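Local coordinates for protein trehalose-6-phosphate phosphatase (Cryptococcus neoformans, PDB 5DX9) that belongs to the trehalose-phosphatase family of the HAD clan and carries a magnesium ion together with a bound glycan ligand in its pocket, at residues L24-G29 / K214-M219; E45-A50 / E293-F298; F72-W77 / F92-G97; A272-V275 / R281-A284. One frame throughout, in Å; residues are numbered along the deposited sequence.

Contact 1 (L24-G29 / K214-M219). Unlike the reference sequence in segment 24-29: Asn-26 (reference Asp). With MG (magnesium ion), chain C; G6P (6-O-phosphono-alpha-D-glucopyranose), chain B; GLC (alpha-D-glucopyranose), chain D.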
loop_
_atom_site.group_PDB
_atom_site.type_symbol
_atom_site.label_atom_id
_atom_site.label_comp_id
_atom_site.label_asym_id
_atom_site.label_seq_id
_atom_site.Cartn_x
_atom_site.Cartn_y
_atom_site.Cartn_z
ATOM N N LEU A 24 -0.624 8.048 4.026
ATOM C CA LEU A 24 -0.671 6.651 3.610
ATOM C C LEU A 24 0.681 5.966 3.758
ATOM O O LEU A 24 1.663 6.370 3.136
ATOM C CB LEU A 24 -1.156 6.561 2.165
ATOM C CG LEU A 24 -2.458 7.325 1.915
ATOM C CD1 LEU A 24 -2.795 7.374 0.431
ATOM C CD2 LEU A 24 -3.601 6.716 2.719
ATOM N N PHE A 25 0.722 4.927 4.587
ATOM C CA PHE A 25 1.961 4.206 4.860
ATOM C C PHE A 25 1.896 2.731 4.484
ATOM O O PHE A 25 1.029 1.996 4.965
ATOM C CB PHE A 25 2.328 4.304 6.341
ATOM C CG PHE A 25 2.556 5.706 6.823
ATOM C CD1 PHE A 25 3.824 6.265 6.795
ATOM C CD2 PHE A 25 1.506 6.460 7.322
ATOM C CE1 PHE A 25 4.039 7.547 7.247
ATOM C CE2 PHE A 25 1.715 7.743 7.775
ATOM C CZ PHE A 25 2.981 8.290 7.738
ATOM N N ASN A 26 2.824 2.297 3.637
ATOM C CA ASN A 26 3.095 0.873 3.477
ATOM C C ASN A 26 3.696 0.380 4.783
ATOM O O ASN A 26 4.136 1.191 5.601
ATOM C CB ASN A 26 4.038 0.616 2.298
ATOM C CG ASN A 26 4.344 -0.861 2.099
ATOM O OD1 ASN A 26 5.468 -1.305 2.306
ATOM N ND2 ASN A 26 3.343 -1.618 1.691
ATOM N N TYR A 27 3.710 -0.930 5.009
ATOM C CA TYR A 27 4.284 -1.416 6.257
ATOM C C TYR A 27 5.681 -1.993 6.098
ATOM O O TYR A 27 6.660 -1.356 6.471
ATOM C CB TYR A 27 3.397 -2.465 6.922
ATOM C CG TYR A 27 3.957 -2.830 8.278
ATOM C CD1 TYR A 27 4.025 -1.878 9.289
ATOM C CD2 TYR A 27 4.453 -4.102 8.540
ATOM C CE1 TYR A 27 4.548 -2.183 10.525
ATOM C CE2 TYR A 27 4.977 -4.421 9.782
ATOM C CZ TYR A 27 5.021 -3.453 10.772
ATOM O OH TYR A 27 5.542 -3.735 12.009
ATOM N N ASP A 28 5.771 -3.209 5.572
ATOM C CA ASP A 28 7.058 -3.884 5.460
ATOM C C ASP A 28 8.006 -3.088 4.575
ATOM O O ASP A 28 7.626 -2.649 3.492
ATOM C CB ASP A 28 6.880 -5.303 4.915
ATOM C CG ASP A 28 6.007 -6.159 5.806
ATOM O OD1 ASP A 28 6.425 -6.434 6.950
ATOM O OD2 ASP A 28 4.907 -6.555 5.364
ATOM N N GLY A 29 9.233 -2.898 5.049
ATOM C CA GLY A 29 10.242 -2.163 4.306
ATOM C C GLY A 29 10.008 -0.662 4.294
ATOM O O GLY A 29 10.842 0.105 3.811
ATOM N N LYS A 214 7.723 -2.800 -5.605
ATOM C CA LYS A 214 7.145 -2.520 -6.917
ATOM C C LYS A 214 5.621 -2.381 -6.865
ATOM O O LYS A 214 5.027 -1.626 -7.644
ATOM C CB LYS A 214 7.527 -3.616 -7.914
ATOM C CG LYS A 214 6.851 -3.464 -9.267
ATOM C CD LYS A 214 7.275 -4.549 -10.251
ATOM C CE LYS A 214 6.522 -4.417 -11.571
ATOM N NZ LYS A 214 6.968 -5.422 -12.577
ATOM N N THR A 215 4.994 -3.114 -5.950
ATOM C CA THR A 215 3.545 -3.068 -5.792
ATOM C C THR A 215 3.098 -1.684 -5.319
ATOM O O THR A 215 1.944 -1.295 -5.497
ATOM C CB THR A 215 3.053 -4.132 -4.790
ATOM O OG1 THR A 215 3.605 -3.862 -3.497
ATOM C CG2 THR A 215 3.475 -5.527 -5.237
ATOM N N ASP A 216 4.024 -0.946 -4.719
ATOM C CA ASP A 216 3.720 0.373 -4.179
ATOM C C ASP A 216 3.745 1.433 -5.260
ATOM O O ASP A 216 3.267 2.550 -5.055
ATOM C CB ASP A 216 4.701 0.727 -3.063
ATOM C CG ASP A 216 4.589 -0.209 -1.886
ATOM O OD1 ASP A 216 5.631 -0.713 -1.416
ATOM O OD2 ASP A 216 3.449 -0.446 -1.435
ATOM N N GLU A 217 4.299 1.078 -6.416
ATOM C CA GLU A 217 4.297 1.970 -7.567
ATOM C C GLU A 217 2.867 2.211 -8.054
ATOM O O GLU A 217 2.587 3.219 -8.706
ATOM C CB GLU A 217 5.161 1.402 -8.700
ATOM C CG GLU A 217 6.642 1.257 -8.349
ATOM C CD GLU A 217 7.331 2.599 -8.168
ATOM O OE1 GLU A 217 6.991 3.542 -8.908
ATOM O OE2 GLU A 217 8.205 2.712 -7.281
ATOM N N ASP A 218 1.963 1.284 -7.744
ATOM C CA ASP A 218 0.552 1.465 -8.080
ATOM C C ASP A 218 0.004 2.683 -7.344
ATOM O O ASP A 218 -0.782 3.456 -7.893
ATOM C CB ASP A 218 -0.271 0.223 -7.725
ATOM C CG ASP A 218 -0.066 -0.919 -8.704
ATOM O OD1 ASP A 218 0.246 -0.654 -9.884
ATOM O OD2 ASP A 218 -0.224 -2.089 -8.286
HETATM N N MSE A 219 0.423 2.838 -6.093
HETATM C CA MSE A 219 0.063 3.999 -5.293
HETATM C C MSE A 219 0.622 5.280 -5.902
HETATM O O MSE A 219 -0.087 6.276 -6.028
HETATM C CB MSE A 219 0.569 3.837 -3.860
HETATM C CG MSE A 219 0.003 2.627 -3.147
HETATM SE SE MSE A 219 0.079 2.810 -1.214
HETATM C CE MSE A 219 2.013 2.757 -0.957
HETATM MG MG MG C . 6.452 -3.006 1.613
HETATM C C1 G6P B . 5.631 -9.520 3.700
HETATM C C2 G6P B . 4.449 -10.455 3.922
HETATM C C3 G6P B . 3.924 -11.013 2.614
HETATM C C4 G6P B . 3.492 -9.884 1.701
HETATM C C5 G6P B . 4.476 -8.701 1.617
HETATM C C6 G6P B . 3.739 -7.360 1.440
HETATM O O1 G6P B . 6.802 -10.210 3.256
HETATM O O2 G6P B . 4.850 -11.514 4.790
HETATM O O3 G6P B . 2.765 -11.825 2.848
HETATM O O4 G6P B . 3.293 -10.504 0.423
HETATM O O5 G6P B . 5.293 -8.484 2.778
HETATM O O6 G6P B . 3.919 -6.503 2.595
HETATM P P G6P B . 3.822 -4.881 2.474
HETATM O O1P G6P B . 3.294 -4.181 3.823
HETATM O O2P G6P B . 5.173 -4.347 2.190
HETATM O O3P G6P B . 2.831 -4.568 1.246
HETATM C C1 GLC D . 7.948 -9.347 3.241
HETATM C C2 GLC D . 9.123 -10.045 2.553
HETATM C C3 GLC D . 9.676 -11.167 3.420
HETATM C C4 GLC D . 9.991 -10.679 4.828
HETATM C C5 GLC D . 8.784 -9.969 5.436
HETATM C C6 GLC D . 9.122 -9.302 6.768
HETATM O O2 GLC D . 8.694 -10.552 1.275
HETATM O O3 GLC D . 10.870 -11.686 2.824
HETATM O O4 GLC D . 10.384 -11.812 5.619
HETATM O O5 GLC D . 8.303 -8.948 4.565
HETATM O O6 GLC D . 10.291 -8.482 6.627
HETATM O O HOH W 1 5.330 -2.842 -0.098
HETATM O O HOH W 2 8.036 -4.287 1.125
#
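OD1 of Asn-26, whose amide faces the carboxylate of Asp-216, is held by magnesium at 2.1 Å and by a hydrogen bond with Thr-30. Across the gap, Asn-26 ND2 comes within 3.3 Å of Asp-216 OD2, but the angle is too poor for a hydrogen bond, and OD2 has its salt bridge with Lys-190. The sounder link runs through solvent: water 1, 2.0 Å from magnesium, donates to Asp-216 OD1 at 2.5 Å, and the backbone N of Asp-213 bonds to that same OD1. With CG anti to the backbone N (chi1 -180°), the Asn-26 amide presents its oxygen to the metal and gives ND2 to O3P of 6-O-phosphono-alpha-D-glucopyranose (3.0 Å, N-H...O 153°).

Lying just past strand 21-25, the segment matches the DxD loop of the HAD fold, although Asn-26 stands where the reference sequence has Asp. Asp-28 O and Asp-212 complete the protein share of the six-ligand magnesium shell; O2P of the phosphate and waters 1 and 2 supply the rest. Behind the polar cluster, methyl CE of selenomethionine Met-219, a residue that also touches Val-194 and Ile-65, reaches Asn-26 CB at 4.4 Å.

Contact 2 (E45-A50 / E293-F298)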
loop_
_atom_site.group_PDB
_atom_site.type_symbol
_atom_site.label_atom_id
_atom_site.label_comp_id
_atom_site.label_asym_id
_atom_site.label_seq_id
_atom_site.Cartn_x
_atom_site.Cartn_y
_atom_site.Cartn_z
ATOM N N GLU A 45 8.699 0.768 19.495
ATOM C CA GLU A 45 7.955 1.655 20.378
ATOM C C GLU A 45 7.804 3.035 19.744
ATOM O O GLU A 45 6.709 3.594 19.705
ATOM C CB GLU A 45 8.647 1.769 21.738
ATOM C CG GLU A 45 7.681 1.942 22.894
ATOM C CD GLU A 45 6.668 0.816 22.962
ATOM O OE1 GLU A 45 7.091 -0.357 23.072
ATOM O OE2 GLU A 45 5.452 1.102 22.889
ATOM N N ARG A 46 8.913 3.574 19.247
ATOM C CA ARG A 46 8.910 4.892 18.622
ATOM C C ARG A 46 7.989 4.938 17.407
ATOM O O ARG A 46 7.297 5.931 17.184
ATOM C CB ARG A 46 10.332 5.292 18.220
ATOM C CG ARG A 46 11.236 5.625 19.396
ATOM C CD ARG A 46 12.690 5.760 18.964
ATOM N NE ARG A 46 12.878 6.776 17.932
ATOM C CZ ARG A 46 14.041 7.023 17.334
ATOM N NH1 ARG A 46 15.116 6.325 17.664
ATOM N NH2 ARG A 46 14.129 7.964 16.404
ATOM N N THR A 47 7.977 3.859 16.630
ATOM C CA THR A 47 7.145 3.786 15.432
ATOM C C THR A 47 5.668 3.790 15.795
ATOM O O THR A 47 4.874 4.537 15.219
ATOM C CB THR A 47 7.458 2.525 14.601
ATOM O OG1 THR A 47 8.790 2.613 14.080
ATOM C CG2 THR A 47 6.476 2.385 13.447
ATOM N N ARG A 48 5.308 2.947 16.757
ATOM C CA ARG A 48 3.936 2.865 17.240
ATOM C C ARG A 48 3.471 4.213 17.775
ATOM O O ARG A 48 2.331 4.618 17.552
ATOM C CB ARG A 48 3.816 1.786 18.320
ATOM C CG ARG A 48 2.568 1.896 19.181
ATOM C CD ARG A 48 2.329 0.617 19.981
ATOM N NE ARG A 48 3.558 0.091 20.568
ATOM C CZ ARG A 48 4.275 -0.895 20.037
ATOM N NH1 ARG A 48 3.882 -1.465 18.905
ATOM N NH2 ARG A 48 5.382 -1.314 20.638
ATOM N N ASN A 49 4.362 4.910 18.470
ATOM C CA ASN A 49 4.041 6.220 19.025
ATOM C C ASN A 49 3.778 7.262 17.941
ATOM O O ASN A 49 2.838 8.052 18.042
ATOM C CB ASN A 49 5.166 6.701 19.943
ATOM C CG ASN A 49 5.295 5.862 21.199
ATOM O OD1 ASN A 49 4.389 5.104 21.550
ATOM N ND2 ASN A 49 6.420 6.001 21.889
ATOM N N ALA A 50 4.611 7.255 16.904
ATOM C CA ALA A 50 4.505 8.228 15.822
ATOM C C ALA A 50 3.164 8.126 15.103
ATOM O O ALA A 50 2.451 9.119 14.959
ATOM C CB ALA A 50 5.651 8.046 14.835
ATOM N N GLU A 293 14.132 6.182 8.461
ATOM C CA GLU A 293 14.119 7.603 8.129
ATOM C C GLU A 293 12.702 8.065 7.815
ATOM O O GLU A 293 12.366 9.234 8.000
ATOM C CB GLU A 293 15.046 7.900 6.946
ATOM C CG GLU A 293 16.518 7.617 7.203
ATOM C CD GLU A 293 17.411 8.073 6.057
ATOM O OE1 GLU A 293 16.890 8.664 5.086
ATOM O OE2 GLU A 293 18.638 7.846 6.128
ATOM N N VAL A 294 11.872 7.145 7.332
ATOM C CA VAL A 294 10.471 7.456 7.102
ATOM C C VAL A 294 9.802 7.814 8.422
ATOM O O VAL A 294 9.024 8.764 8.498
ATOM C CB VAL A 294 9.713 6.286 6.455
ATOM C CG1 VAL A 294 8.222 6.566 6.464
ATOM C CG2 VAL A 294 10.204 6.050 5.036
ATOM N N VAL A 295 10.120 7.050 9.462
ATOM C CA VAL A 295 9.560 7.287 10.789
ATOM C C VAL A 295 10.134 8.546 11.425
ATOM O O VAL A 295 9.392 9.376 11.947
ATOM C CB VAL A 295 9.815 6.098 11.731
ATOM C CG1 VAL A 295 9.418 6.456 13.157
ATOM C CG2 VAL A 295 9.061 4.873 11.245
ATOM N N GLU A 296 11.455 8.680 11.376
ATOM C CA GLU A 296 12.135 9.833 11.959
ATOM C C GLU A 296 11.681 11.144 11.320
ATOM O O GLU A 296 11.645 12.180 11.978
ATOM C CB GLU A 296 13.653 9.684 11.826
ATOM C CG GLU A 296 14.232 8.541 12.647
ATOM C CD GLU A 296 15.749 8.534 12.651
ATOM O OE1 GLU A 296 16.348 9.048 11.681
ATOM O OE2 GLU A 296 16.340 8.023 13.628
ATOM N N ALA A 297 11.339 11.093 10.037
ATOM C CA ALA A 297 10.812 12.267 9.351
ATOM C C ALA A 297 9.566 12.787 10.059
ATOM O O ALA A 297 9.389 13.993 10.232
ATOM C CB ALA A 297 10.498 11.942 7.904
ATOM N N PHE A 298 8.705 11.865 10.471
ATOM C CA PHE A 298 7.474 12.246 11.137
ATOM C C PHE A 298 7.697 12.480 12.624
ATOM O O PHE A 298 6.940 13.210 13.253
ATOM C CB PHE A 298 6.395 11.191 10.909
ATOM C CG PHE A 298 5.733 11.295 9.568
ATOM C CD1 PHE A 298 4.664 12.152 9.375
ATOM C CD2 PHE A 298 6.185 10.545 8.496
ATOM C CE1 PHE A 298 4.054 12.256 8.143
ATOM C CE2 PHE A 298 5.578 10.642 7.261
ATOM C CZ PHE A 298 4.511 11.497 7.084
#
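Val-295 meets Thr-47 and Ala-50 where helices 45-56 and 291-306 pack against each other beside the central sheet of the Rossmann-like HAD core. The two short segments approach to 9.9 Å between axes at a crossing angle of 50°, with Thr-47 opposite Val-295 in register.

The van der Waals contacts rest on the two methyls of Val-295. CG1 is anti to the backbone N (chi1 171°) and faces Ala-50, whose CB is 4.4 Å from it; CG2 takes the position beside the N and comes to 3.6 Å from Thr-47 OG1. The side chains of Thr-47 and Val-295 cross at about a right angle. This threonine hydroxyl has its polar partner in Thr-44, so toward Val-295 it offers only van der Waals contact. Leu-31 touches Val-295 as well, and Phe-298 turns its ring away to meet Phe-25 and Phe-208 edge to face.

The ionic part lies on the solvent side. Glu-296 extends beyond CG toward Arg-46, whose chain bends at chi3 and finds its stronger partner in Glu-299. The guanidinium and carboxylate planes of Arg-46 and Glu-296 differ by 22°, and their long salt bridge closes between Arg-46 NH2 and Glu-296 OE2 at 3.5 Å.

Contact 3 (F72-W77 / F92-G97)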
loop_
_atom_site.group_PDB
_atom_site.type_symbol
_atom_site.label_atom_id
_atom_site.label_comp_id
_atom_site.label_asym_id
_atom_site.label_seq_id
_atom_site.Cartn_x
_atom_site.Cartn_y
_atom_site.Cartn_z
ATOM N N PHE A 72 -2.583 -10.070 10.881
ATOM C CA PHE A 72 -1.297 -9.520 11.300
ATOM C C PHE A 72 -1.410 -8.025 11.571
ATOM O O PHE A 72 -0.867 -7.521 12.551
ATOM C CB PHE A 72 -0.225 -9.780 10.238
ATOM C CG PHE A 72 1.085 -9.093 10.516
ATOM C CD1 PHE A 72 2.078 -9.731 11.242
ATOM C CD2 PHE A 72 1.328 -7.813 10.043
ATOM C CE1 PHE A 72 3.288 -9.103 11.494
ATOM C CE2 PHE A 72 2.534 -7.179 10.295
ATOM C CZ PHE A 72 3.515 -7.825 11.019
ATOM N N LEU A 73 -2.121 -7.322 10.696
ATOM C CA LEU A 73 -2.276 -5.878 10.824
ATOM C C LEU A 73 -3.077 -5.520 12.074
ATOM O O LEU A 73 -2.700 -4.616 12.826
ATOM C CB LEU A 73 -2.941 -5.304 9.575
ATOM C CG LEU A 73 -2.075 -5.409 8.317
ATOM C CD1 LEU A 73 -2.797 -4.849 7.111
ATOM C CD2 LEU A 73 -0.744 -4.696 8.521
ATOM N N GLU A 74 -4.171 -6.243 12.300
ATOM C CA GLU A 74 -4.986 -6.057 13.499
ATOM C C GLU A 74 -4.180 -6.301 14.769
ATOM O O GLU A 74 -4.288 -5.547 15.737
ATOM C CB GLU A 74 -6.203 -6.984 13.470
ATOM C CG GLU A 74 -7.462 -6.335 12.917
ATOM C CD GLU A 74 -8.064 -5.313 13.871
ATOM O OE1 GLU A 74 -8.913 -4.510 13.425
ATOM O OE2 GLU A 74 -7.696 -5.314 15.068
ATOM N N GLU A 75 -3.371 -7.355 14.755
ATOM C CA GLU A 75 -2.592 -7.737 15.926
ATOM C C GLU A 75 -1.690 -6.614 16.419
ATOM O O GLU A 75 -1.520 -6.432 17.622
ATOM C CB GLU A 75 -1.741 -8.976 15.626
ATOM C CG GLU A 75 -0.718 -9.294 16.715
ATOM C CD GLU A 75 -0.120 -10.687 16.584
ATOM O OE1 GLU A 75 -0.774 -11.563 15.980
ATOM O OE2 GLU A 75 1.005 -10.906 17.085
ATOM N N HIS A 76 -1.111 -5.863 15.488
ATOM C CA HIS A 76 -0.109 -4.871 15.851
ATOM C C HIS A 76 -0.605 -3.437 15.717
ATOM O O HIS A 76 0.048 -2.515 16.197
ATOM C CB HIS A 76 1.151 -5.055 15.001
ATOM C CG HIS A 76 1.853 -6.359 15.232
ATOM N ND1 HIS A 76 1.914 -7.349 14.279
ATOM C CD2 HIS A 76 2.519 -6.833 16.312
ATOM C CE1 HIS A 76 2.588 -8.382 14.757
ATOM N NE2 HIS A 76 2.966 -8.089 15.994
ATOM N N TRP A 77 -1.752 -3.242 15.075
ATOM C CA TRP A 77 -2.249 -1.886 14.845
ATOM C C TRP A 77 -3.723 -1.709 15.197
ATOM O O TRP A 77 -4.225 -0.586 15.218
ATOM C CB TRP A 77 -2.025 -1.476 13.385
ATOM C CG TRP A 77 -0.579 -1.363 13.011
ATOM C CD1 TRP A 77 0.111 -2.166 12.152
ATOM C CD2 TRP A 77 0.362 -0.395 13.497
ATOM N NE1 TRP A 77 1.419 -1.757 12.066
ATOM C CE2 TRP A 77 1.600 -0.672 12.884
ATOM C CE3 TRP A 77 0.276 0.681 14.387
ATOM C CZ2 TRP A 77 2.743 0.086 13.132
ATOM C CZ3 TRP A 77 1.413 1.434 14.633
ATOM C CH2 TRP A 77 2.629 1.133 14.007
ATOM N N PHE A 92 -8.894 -5.999 0.916
ATOM C CA PHE A 92 -9.639 -5.740 2.144
ATOM C C PHE A 92 -9.367 -4.333 2.656
ATOM O O PHE A 92 -8.260 -3.813 2.509
ATOM C CB PHE A 92 -9.285 -6.761 3.223
ATOM C CG PHE A 92 -9.673 -8.164 2.875
ATOM C CD1 PHE A 92 -11.008 -8.533 2.837
ATOM C CD2 PHE A 92 -8.709 -9.117 2.592
ATOM C CE1 PHE A 92 -11.374 -9.825 2.519
ATOM C CE2 PHE A 92 -9.069 -10.413 2.274
ATOM C CZ PHE A 92 -10.404 -10.767 2.238
ATOM N N VAL A 93 -10.382 -3.726 3.265
ATOM C CA VAL A 93 -10.273 -2.364 3.775
ATOM C C VAL A 93 -11.036 -2.192 5.088
ATOM O O VAL A 93 -12.260 -2.320 5.125
ATOM C CB VAL A 93 -10.808 -1.339 2.753
ATOM C CG1 VAL A 93 -10.499 0.079 3.208
ATOM C CG2 VAL A 93 -10.215 -1.601 1.380
ATOM N N LYS A 94 -10.311 -1.907 6.165
ATOM C CA LYS A 94 -10.945 -1.591 7.441
ATOM C C LYS A 94 -10.783 -0.114 7.779
ATOM O O LYS A 94 -9.724 0.313 8.241
ATOM C CB LYS A 94 -10.363 -2.440 8.570
ATOM C CG LYS A 94 -10.868 -2.027 9.942
ATOM C CD LYS A 94 -9.880 -2.397 11.036
ATOM C CE LYS A 94 -10.227 -1.698 12.341
ATOM N NZ LYS A 94 -9.222 -1.951 13.406
ATOM N N GLN A 95 -11.837 0.662 7.549
ATOM C CA GLN A 95 -11.833 2.088 7.860
ATOM C C GLN A 95 -11.571 2.332 9.344
ATOM O O GLN A 95 -11.740 1.431 10.164
ATOM C CB GLN A 95 -13.160 2.724 7.455
ATOM C CG GLN A 95 -13.552 2.472 6.012
ATOM C CD GLN A 95 -14.878 3.109 5.655
ATOM O OE1 GLN A 95 -15.267 3.148 4.487
ATOM N NE2 GLN A 95 -15.581 3.615 6.662
ATOM N N PRO A 96 -11.149 3.559 9.687
ATOM C CA PRO A 96 -10.894 3.947 11.079
ATOM C C PRO A 96 -12.120 3.733 11.965
ATOM O O PRO A 96 -11.992 3.277 13.095
ATOM C CB PRO A 96 -10.545 5.435 10.968
ATOM C CG PRO A 96 -10.016 5.590 9.581
ATOM C CD PRO A 96 -10.828 4.643 8.744
ATOM N N GLY A 97 -13.301 4.046 11.448
ATOM C CA GLY A 97 -14.518 3.855 12.216
ATOM C C GLY A 97 -14.775 2.404 12.589
ATOM O O GLY A 97 -14.817 2.050 13.769
#
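Glu-74 OE1 and Lys-94 NZ form a hydrogen-bonded salt bridge at 2.6 Å, the one direct contact between residues 72-77 and 92-97. The ammonium arrives on the syn side of the carboxylate, 34° out of its plane, and favours a single oxygen: OE2 of Glu-74 stays 4.0 Å from NZ of Lys-94. The two side chains cross at about a right angle. Besides NZ, the CD and CE methylenes of Lys-94 each lie 3.3 Å from Glu-74 OE1.

Each partner gets there by a different route. Lys-94 runs out from its strand with its chain extended, starting with CG anti to the backbone N (chi1 173°). Glu-74 bends at chi2 (-72°), which turns its carboxylate toward the strand although its CB does not point there. CA of Glu-74 and CA of Lys-94 are 9.6 Å apart.

Further out, Phe-101 packs on Lys-94, and Glu-99 makes a weak, long ion pair with NZ. Backbone bonds to Leu-85 hold Lys-94 in the sheet, while on the helix Leu-73 packs on Ala-87 and Trp-77 on Leu-64. Helix 70-77 is the helical arm of a beta-alpha-beta crossover between neighbouring parallel strands 60-65 and 84-87; the salt bridge ties it to strand 92-94, part of the antiparallel extension of an otherwise parallel, Rossmann-like HAD sheet.

Contact 4 (A272-V275 / R281-A284)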
loop_
_atom_site.group_PDB
_atom_site.type_symbol
_atom_site.label_atom_id
_atom_site.label_comp_id
_atom_site.label_asym_id
_atom_site.label_seq_id
_atom_site.Cartn_x
_atom_site.Cartn_y
_atom_site.Cartn_z
ATOM N N ALA A 272 4.726 11.835 -2.729
ATOM C CA ALA A 272 4.886 10.407 -2.974
ATOM C C ALA A 272 6.337 10.000 -2.766
ATOM O O ALA A 272 7.230 10.449 -3.486
ATOM C CB ALA A 272 4.424 10.049 -4.378
ATOM N N THR A 273 6.561 9.140 -1.779
ATOM C CA THR A 273 7.908 8.794 -1.362
ATOM C C THR A 273 8.167 7.292 -1.441
ATOM O O THR A 273 7.488 6.493 -0.793
ATOM C CB THR A 273 8.177 9.281 0.079
ATOM O OG1 THR A 273 7.877 10.679 0.174
ATOM C CG2 THR A 273 9.625 9.056 0.457
ATOM N N THR A 274 9.151 6.911 -2.245
ATOM C CA THR A 274 9.592 5.527 -2.273
ATOM C C THR A 274 10.702 5.331 -1.255
ATOM O O THR A 274 11.421 6.271 -0.926
ATOM C CB THR A 274 10.097 5.104 -3.666
ATOM O OG1 THR A 274 10.289 3.682 -3.691
ATOM C CG2 THR A 274 11.416 5.802 -4.004
ATOM N N VAL A 275 10.827 4.110 -0.744
ATOM C CA VAL A 275 11.961 3.763 0.104
ATOM C C VAL A 275 12.995 3.013 -0.731
ATOM O O VAL A 275 12.706 1.963 -1.310
ATOM C CB VAL A 275 11.546 2.910 1.316
ATOM C CG1 VAL A 275 12.752 2.641 2.203
ATOM C CG2 VAL A 275 10.453 3.608 2.108
ATOM N N ARG A 281 14.526 3.921 -9.895
ATOM C CA ARG A 281 13.534 4.422 -10.837
ATOM C C ARG A 281 12.142 4.162 -10.282
ATOM O O ARG A 281 11.811 3.039 -9.906
ATOM C CB ARG A 281 13.715 3.771 -12.209
ATOM C CG ARG A 281 15.103 3.999 -12.797
ATOM C CD ARG A 281 15.279 3.289 -14.123
ATOM N NE ARG A 281 16.666 3.320 -14.578
ATOM C CZ ARG A 281 17.051 3.007 -15.811
ATOM N NH1 ARG A 281 16.150 2.649 -16.717
ATOM N NH2 ARG A 281 18.334 3.061 -16.141
ATOM N N THR A 282 11.332 5.212 -10.229
ATOM C CA THR A 282 10.077 5.168 -9.492
ATOM C C THR A 282 9.114 6.236 -10.000
ATOM O O THR A 282 9.528 7.196 -10.650
ATOM C CB THR A 282 10.333 5.359 -7.978
ATOM O OG1 THR A 282 9.094 5.337 -7.260
ATOM C CG2 THR A 282 11.038 6.681 -7.725
ATOM N N LEU A 283 7.828 6.061 -9.713
ATOM C CA LEU A 283 6.826 7.066 -10.049
ATOM C C LEU A 283 6.597 8.004 -8.866
ATOM O O LEU A 283 5.823 8.957 -8.957
ATOM C CB LEU A 283 5.514 6.407 -10.467
ATOM C CG LEU A 283 5.538 5.673 -11.806
ATOM C CD1 LEU A 283 4.243 4.901 -12.019
ATOM C CD2 LEU A 283 5.771 6.658 -12.943
ATOM N N ALA A 284 7.267 7.718 -7.754
ATOM C CA ALA A 284 7.251 8.618 -6.608
ATOM C C ALA A 284 8.010 9.894 -6.950
ATOM O O ALA A 284 8.852 9.902 -7.844
ATOM C CB ALA A 284 7.854 7.949 -5.386
#
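Ala-284 lays its methyl against the backbone of strand 270-275, with CB 3.2 Å from Ala-272 O and 3.6 Å from Thr-274 N. It also meets the side chains of the same two residues: its CB is 4.1 Å from Ala-272 CB and 4.0 Å from Thr-274 CB. The backbones come close here as well, CA of Ala-272 and CA of Ala-284 being 4.7 Å apart.

Two residues back, Thr-282 meets Thr-274 tip to tip. In both threonines OG1 is anti to the backbone N, which places CG2 in the crowded position between N and the carbonyl carbon; from there the CG2 methyls of Thr-274 and Thr-282 touch each other at 3.8 Å. Thr-282 OG1 lies 3.7 Å from Thr-274 CB. The two hydroxyls serve different partners. Thr-274 OG1 bonds to Lys-280, with a weak second bond to Gly-211 O. Thr-282 OG1 bonds to Glu-217 and also accepts from Ala-284 N (3.0 Å, N-H...O 167°), the nearly straight bond of an ST turn.

That turn lies in the connection between strand 270-275 and strand 286-288, parallel neighbours at one border of the main sheet of the HAD core; Ala-272 and Thr-274 both bond through their backbones to Trp-286. Phe-220 of helix 217-225 touches Thr-274, Thr-282 and Ala-284, and the carboxylate of Glu-217 spans the turn by bonding to Leu-283 N through its other oxygen.

Overall arrangement
Contact 1 carries two of the three protein ligands of magnesium and meets the phosphate end of the bound sugar; the other three contacts each touch it. Contact 4 is nearest, with centres 9 Å apart; Gly-29 O touches Val-275 CG1 at 3.6 Å, and the side chain of Thr-274 is about 9 Å from magnesium. Contact 2 joins through rings, Phe-25 CE1 to Phe-298 CE2 at 3.5 Å, the side chain of Val-295 being about 13 Å from magnesium. Contact 3 reaches Tyr-27 through Trp-77 and Phe-72, and Trp-77 CH2 also packs on Arg-48 CA of contact 2 at 3.9 Å. Contacts 3 and 4, 24 Å apart between centres, occupy opposite sides of the chain's centre.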